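PDB 2VBQ: aminoglycoside N(6')-acetyltransferase type 1 from Salmonella choleraesuis, which transfers an acetyl group from acetyl-CoA to the 6'-amino group of aminoglycosides, conferring resistance to antibiotics such as tobramycin and amikacin. Local coordinates for residues 60-68 / 116-127. Residues are numbered along the deposited sequence; the frame is centred on the assembly and turned at random.
Sequences ADHLASFIA and LIAAVQRWGTNK
Phe66 and Trp123 meet at the apolar centre as an offset edge-to-face pair. The edge of Phe66 points at the five-membered ring of Trp123, with centroids 5.6 Å apart and planes at 63°. The phenyl tip presses on the indole stem, Phe66 CZ lying 3.5 Å from Trp123 CB. Trp123 reaches the strand because its chi1 of 180° swings CG away from the backbone N. Ala64 CB sits over one face in a CH-pi contact, on the same side as Phe66 CZ, 3.6 Å from the centroid of the six-membered ring of Trp123. The benzo edge abuts the backbone of His62. The helix backbone at Ala119 O and Val120 N covers one face of the phenyl ring, with Ala119 CB near CD2 and Val120 CG2 near CD1. Leu116 CD2 lies 3.5 Å from Phe66 O and touches Ala68 CB.

Lys127, bent at chi2 and chi4, carries NZ to Asp61 O in a weak hydrogen bond of 3.4 Å. A water bridges the same two atoms, 2.7 Å from Asp61 O. It also lies over the ring of His62, whose ND1 donates within the ring plane to Asp61 OD1 at 2.8 Å, from above the carboxylate plane.

Helix 112-126 lies on the central sheet of the GNAT fold, nearly antiparallel to strand 63-70 (150° between the short segments). That strand lies between 21-25 and 73-83, with 95-103 one further on. Ile23 touches Phe66 and Ala119, while Val96 touches Val120 and Trp123. Leu116 packs on Ile101 of the acetyl-CoA site; across the helix, Gln121 and Thr125 pack on Cys165 of the second subunit.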
ATOM      1  N   ALA A  60       4.641  -0.683 -18.857  1.00 27.25           N
ATOM      2  CA  ALA A  60       5.117  -0.136 -17.587  1.00 25.24           C
ATOM      3  C   ALA A  60       6.621  -0.245 -17.350  1.00 23.81           C
ATOM      4  O   ALA A  60       7.304  -1.170 -17.827  1.00 23.38           O
ATOM      5  CB  ALA A  60       4.386  -0.829 -16.442  1.00 25.57           C
ATOM      6  N   ASP A  61       7.134   0.701 -16.576  1.00 21.49           N
ATOM      7  CA  ASP A  61       8.396   0.487 -15.926  1.00 19.90           C
ATOM      8  C   ASP A  61       8.248   0.245 -14.425  1.00 17.29           C
ATOM      9  O   ASP A  61       9.243  -0.074 -13.788  1.00 17.84           O
ATOM     10  CB  ASP A  61       9.376   1.641 -16.193  1.00 20.72           C
ATOM     11  CG  ASP A  61       8.763   3.005 -15.935  1.00 23.47           C
ATOM     12  OD1 ASP A  61       7.707   3.118 -15.254  1.00 22.62           O
ATOM     13  OD2 ASP A  61       9.364   3.991 -16.435  1.00 31.27           O
ATOM     14  N   HIS A  62       7.041   0.405 -13.860  1.00 14.82           N
ATOM     15  CA  HIS A  62       6.810   0.075 -12.437  1.00 13.32           C
ATOM     16  C   HIS A  62       5.925  -1.168 -12.198  1.00 11.93           C
ATOM     17  O   HIS A  62       5.474  -1.395 -11.071  1.00 10.13           O
ATOM     18  CB  HIS A  62       6.276   1.292 -11.628  1.00 12.85           C
ATOM     19  CG  HIS A  62       7.311   2.356 -11.411  1.00 13.52           C
ATOM     20  ND1 HIS A  62       7.853   3.071 -12.457  1.00 16.08           N
ATOM     21  CD2 HIS A  62       7.954   2.784 -10.293  1.00 11.28           C
ATOM     22  CE1 HIS A  62       8.758   3.916 -11.996  1.00 13.36           C
ATOM     23  NE2 HIS A  62       8.847   3.754 -10.688  1.00 14.79           N
ATOM     24  N   LEU A  63       5.646  -1.899 -13.281  1.00 11.38           N
ATOM     25  CA  LEU A  63       4.912  -3.161 -13.236  1.00 11.02           C
ATOM     26  C   LEU A  63       5.699  -4.183 -14.014  1.00 10.59           C
ATOM     27  O   LEU A  63       6.231  -3.861 -15.064  1.00 10.45           O
ATOM     28  CB  LEU A  63       3.500  -3.016 -13.844  1.00 10.19           C
ATOM     29  CG  LEU A  63       2.515  -2.114 -13.114  1.00  9.40           C
ATOM     30  CD1 LEU A  63       1.210  -1.952 -13.916  1.00 10.06           C
ATOM     31  CD2 LEU A  63       2.268  -2.688 -11.723  1.00  9.49           C
ATOM     32  N   ALA A  64       5.777  -5.407 -13.482  1.00  9.65           N
ATOM     33  CA  ALA A  64       6.294  -6.571 -14.198  1.00  9.23           C
ATOM     34  C   ALA A  64       5.629  -7.818 -13.653  1.00  9.32           C
ATOM     35  O   ALA A  64       5.312  -7.900 -12.461  1.00  9.33           O
ATOM     36  CB  ALA A  64       7.849  -6.710 -14.072  1.00  9.35           C
ATOM     37  N   SER A  65       5.384  -8.769 -14.550  1.00  9.96           N
ATOM     38  CA  SER A  65       4.823 -10.063 -14.196  1.00 10.08           C
ATOM     39  C   SER A  65       5.749 -11.148 -14.702  1.00 10.45           C
ATOM     40  O   SER A  65       6.524 -10.922 -15.619  1.00 11.25           O
ATOM     41  CB  SER A  65       3.411 -10.232 -14.782  1.00  9.43           C
ATOM     42  OG  SER A  65       2.557  -9.302 -14.139  1.00 11.49           O
ATOM     43  N   PHE A  66       5.679 -12.311 -14.055  1.00 10.29           N
ATOM     44  CA  PHE A  66       6.633 -13.397 -14.250  1.00 10.19           C
ATOM     45  C   PHE A  66       5.834 -14.707 -14.366  1.00 10.51           C
ATOM     46  O   PHE A  66       4.924 -14.940 -13.554  1.00  9.63           O
ATOM     47  CB  PHE A  66       7.631 -13.440 -13.080  1.00  9.59           C
ATOM     48  CG  PHE A  66       8.437 -12.145 -12.944  1.00 12.02           C
ATOM     49  CD1 PHE A  66       7.939 -11.072 -12.203  1.00 12.88           C
ATOM     50  CD2 PHE A  66       9.635 -11.990 -13.645  1.00 12.70           C
ATOM     51  CE1 PHE A  66       8.657  -9.838 -12.122  1.00 13.20           C
ATOM     52  CE2 PHE A  66      10.355 -10.767 -13.585  1.00 15.71           C
ATOM     53  CZ  PHE A  66       9.855  -9.696 -12.829  1.00 14.56           C
ATOM     54  N   ILE A  67       6.202 -15.530 -15.353  1.00 10.06           N
ATOM     55  CA  ILE A  67       5.503 -16.779 -15.675  1.00 11.62           C
ATOM     56  C   ILE A  67       6.435 -17.975 -15.506  1.00 11.67           C
ATOM     57  O   ILE A  67       7.488 -18.031 -16.136  1.00 12.95           O
ATOM     58  CB  ILE A  67       5.023 -16.785 -17.172  1.00 11.50           C
ATOM     59  CG1 ILE A  67       4.430 -15.417 -17.597  1.00 13.21           C
ATOM     60  CG2 ILE A  67       4.124 -17.993 -17.465  1.00 10.32           C
ATOM     61  CD1 ILE A  67       3.166 -14.999 -16.902  1.00 12.69           C
ATOM     62  N   ALA A  68       6.038 -18.937 -14.685  1.00 11.83           N
ATOM     63  CA  ALA A  68       6.801 -20.171 -14.525  1.00 11.34           C
ATOM     64  C   ALA A  68       6.442 -21.125 -15.655  1.00 12.61           C
ATOM     65  O   ALA A  68       5.255 -21.454 -15.848  1.00 12.46           O
ATOM     66  CB  ALA A  68       6.518 -20.785 -13.186  1.00 11.36           C
ATOM     67  N   LEU A 116       9.523 -17.976  -8.512  1.00 12.08           N
ATOM     68  CA  LEU A 116       8.779 -16.778  -8.913  1.00 11.88           C
ATOM     69  C   LEU A 116       9.168 -15.554  -8.051  1.00 12.03           C
ATOM     70  O   LEU A 116       9.459 -14.482  -8.575  1.00 10.54           O
ATOM     71  CB  LEU A 116       7.265 -17.022  -8.823  1.00 12.62           C
ATOM     72  CG  LEU A 116       6.655 -17.807  -9.988  1.00 12.52           C
ATOM     73  CD1 LEU A 116       5.236 -18.339  -9.614  1.00 13.32           C
ATOM     74  CD2 LEU A 116       6.615 -16.901 -11.266  1.00 11.90           C
ATOM     75  N   ILE A 117       9.185 -15.735  -6.733  1.00 11.73           N
ATOM     76  CA  ILE A 117       9.507 -14.650  -5.802  1.00 12.41           C
ATOM     77  C   ILE A 117      10.989 -14.198  -5.928  1.00 12.03           C
ATOM     78  O   ILE A 117      11.294 -13.004  -5.832  1.00 11.12           O
ATOM     79  CB  ILE A 117       9.085 -15.047  -4.337  1.00 12.19           C
ATOM     80  CG1 ILE A 117       7.553 -14.990  -4.232  1.00 13.34           C
ATOM     81  CG2 ILE A 117       9.727 -14.133  -3.253  1.00 11.75           C
ATOM     82  CD1 ILE A 117       6.971 -15.681  -3.007  1.00 13.36           C
ATOM     83  N   ALA A 118      11.882 -15.155  -6.172  1.00 12.20           N
ATOM     84  CA  ALA A 118      13.284 -14.852  -6.477  1.00 11.73           C
ATOM     85  C   ALA A 118      13.431 -13.936  -7.701  1.00 12.56           C
ATOM     86  O   ALA A 118      14.270 -13.013  -7.697  1.00 12.18           O
ATOM     87  CB  ALA A 118      14.076 -16.125  -6.650  1.00 11.68           C
ATOM     88  N   ALA A 119      12.615 -14.182  -8.734  1.00 12.15           N
ATOM     89  CA  ALA A 119      12.573 -13.339  -9.929  1.00 12.60           C
ATOM     90  C   ALA A 119      12.039 -11.928  -9.622  1.00 12.29           C
ATOM     91  O   ALA A 119      12.597 -10.939 -10.125  1.00 13.06           O
ATOM     92  CB  ALA A 119      11.728 -14.001 -11.041  1.00 11.48           C
ATOM     93  N   VAL A 120      10.950 -11.838  -8.848  1.00 12.42           N
ATOM     94  CA  VAL A 120      10.417 -10.528  -8.389  1.00 11.91           C
ATOM     95  C   VAL A 120      11.500  -9.744  -7.624  1.00 12.45           C
ATOM     96  O   VAL A 120      11.704  -8.552  -7.877  1.00 11.62           O
ATOM     97  CB  VAL A 120       9.159 -10.687  -7.461  1.00 12.57           C
ATOM     98  CG1 VAL A 120       8.820  -9.348  -6.732  1.00  9.84           C
ATOM     99  CG2 VAL A 120       7.952 -11.225  -8.237  1.00  9.98           C
ATOM    100  N   GLN A 121      12.139 -10.411  -6.659  1.00 13.22           N
ATOM    101  CA  GLN A 121      13.263  -9.829  -5.893  1.00 15.43           C
ATOM    102  C   GLN A 121      14.401  -9.304  -6.765  1.00 15.35           C
ATOM    103  O   GLN A 121      14.881  -8.171  -6.560  1.00 15.61           O
ATOM    104  CB  GLN A 121      13.811 -10.823  -4.853  1.00 15.52           C
ATOM    105  CG  GLN A 121      14.816 -10.170  -3.877  1.00 17.78           C
ATOM    106  CD  GLN A 121      15.335 -11.129  -2.826  1.00 19.45           C
ATOM    107  OE1 GLN A 121      14.597 -11.962  -2.301  1.00 23.49           O
ATOM    108  NE2 GLN A 121      16.618 -11.016  -2.515  1.00 25.29           N
ATOM    109  N   ARG A 122      14.827 -10.125  -7.725  1.00 15.35           N
ATOM    110  CA  ARG A 122      15.869  -9.787  -8.710  1.00 16.60           C
ATOM    111  C   ARG A 122      15.470  -8.516  -9.491  1.00 15.87           C
ATOM    112  O   ARG A 122      16.231  -7.550  -9.580  1.00 14.31           O
ATOM    113  CB  ARG A 122      16.075 -10.990  -9.656  1.00 16.47           C
ATOM    114  CG  ARG A 122      17.224 -10.907 -10.690  1.00 18.58           C
ATOM    115  CD  ARG A 122      17.232 -12.160 -11.613  1.00 20.26           C
ATOM    116  NE  ARG A 122      17.096 -13.379 -10.796  1.00 27.79           N
ATOM    117  CZ  ARG A 122      16.224 -14.382 -10.971  1.00 26.79           C
ATOM    118  NH1 ARG A 122      15.374 -14.402 -12.003  1.00 28.50           N
ATOM    119  NH2 ARG A 122      16.219 -15.387 -10.100  1.00 23.57           N
ATOM    120  N   TRP A 123      14.246  -8.513 -10.023  1.00 14.57           N
ATOM    121  CA  TRP A 123      13.699  -7.350 -10.702  1.00 13.97           C
ATOM    122  C   TRP A 123      13.714  -6.080  -9.798  1.00 13.97           C
ATOM    123  O   TRP A 123      14.195  -4.996 -10.208  1.00 13.44           O
ATOM    124  CB  TRP A 123      12.276  -7.669 -11.222  1.00 12.97           C
ATOM    125  CG  TRP A 123      11.613  -6.536 -11.941  1.00 12.56           C
ATOM    126  CD1 TRP A 123      11.985  -5.997 -13.150  1.00 11.53           C
ATOM    127  CD2 TRP A 123      10.455  -5.816 -11.517  1.00 12.00           C
ATOM    128  NE1 TRP A 123      11.132  -4.983 -13.487  1.00 12.54           N
ATOM    129  CE2 TRP A 123      10.186  -4.845 -12.500  1.00 13.82           C
ATOM    130  CE3 TRP A 123       9.623  -5.886 -10.390  1.00 13.08           C
ATOM    131  CZ2 TRP A 123       9.120  -3.939 -12.391  1.00 12.92           C
ATOM    132  CZ3 TRP A 123       8.556  -5.002 -10.286  1.00 11.83           C
ATOM    133  CH2 TRP A 123       8.306  -4.037 -11.295  1.00 11.52           C
ATOM    134  N   GLY A 124      13.206  -6.208  -8.584  1.00 13.41           N
ATOM    135  CA  GLY A 124      13.147  -5.053  -7.689  1.00 14.07           C
ATOM    136  C   GLY A 124      14.532  -4.576  -7.248  1.00 15.74           C
ATOM    137  O   GLY A 124      14.786  -3.357  -7.120  1.00 14.16           O
ATOM    138  N   THR A 125      15.428  -5.532  -7.002  1.00 15.61           N
ATOM    139  CA  THR A 125      16.811  -5.213  -6.650  1.00 18.30           C
ATOM    140  C   THR A 125      17.500  -4.454  -7.779  1.00 18.68           C
ATOM    141  O   THR A 125      18.155  -3.433  -7.535  1.00 19.02           O
ATOM    142  CB  THR A 125      17.599  -6.486  -6.228  1.00 18.26           C
ATOM    143  OG1 THR A 125      17.046  -6.954  -4.987  1.00 21.17           O
ATOM    144  CG2 THR A 125      19.113  -6.215  -6.047  1.00 19.12           C
ATOM    145  N   ASN A 126      17.316  -4.908  -9.012  1.00 19.25           N
ATOM    146  CA  ASN A 126      17.918  -4.215 -10.151  1.00 21.00           C
ATOM    147  C   ASN A 126      17.341  -2.804 -10.408  1.00 21.26           C
ATOM    148  O   ASN A 126      17.993  -1.956 -11.045  1.00 20.94           O
ATOM    149  CB  ASN A 126      17.823  -5.079 -11.411  1.00 21.77           C
ATOM    150  CG  ASN A 126      18.899  -6.147 -11.469  1.00 26.26           C
ATOM    151  OD1 ASN A 126      18.807  -7.096 -12.254  1.00 29.18           O
ATOM    152  ND2 ASN A 126      19.937  -6.000 -10.634  1.00 31.47           N
ATOM    153  N   LYS A 127      16.115  -2.592  -9.924  1.00 20.63           N
ATOM    154  CA  LYS A 127      15.434  -1.293  -9.909  1.00 21.40           C
ATOM    155  C   LYS A 127      15.757  -0.416  -8.687  1.00 20.58           C
ATOM    156  O   LYS A 127      15.123   0.614  -8.462  1.00 21.64           O
ATOM    157  CB  LYS A 127      13.924  -1.532  -9.995  1.00 20.73           C
ATOM    158  CG  LYS A 127      13.342  -1.262 -11.360  1.00 25.02           C
ATOM    159  CD  LYS A 127      13.751  -2.225 -12.416  1.00 30.10           C
ATOM    160  CE  LYS A 127      12.837  -2.068 -13.636  1.00 31.14           C
ATOM    161  NZ  LYS A 127      12.564  -0.651 -13.961  1.00 32.40           N
TER
HETATM  162  O   HOH W   1      10.989   1.224 -12.265  1.00 24.77           O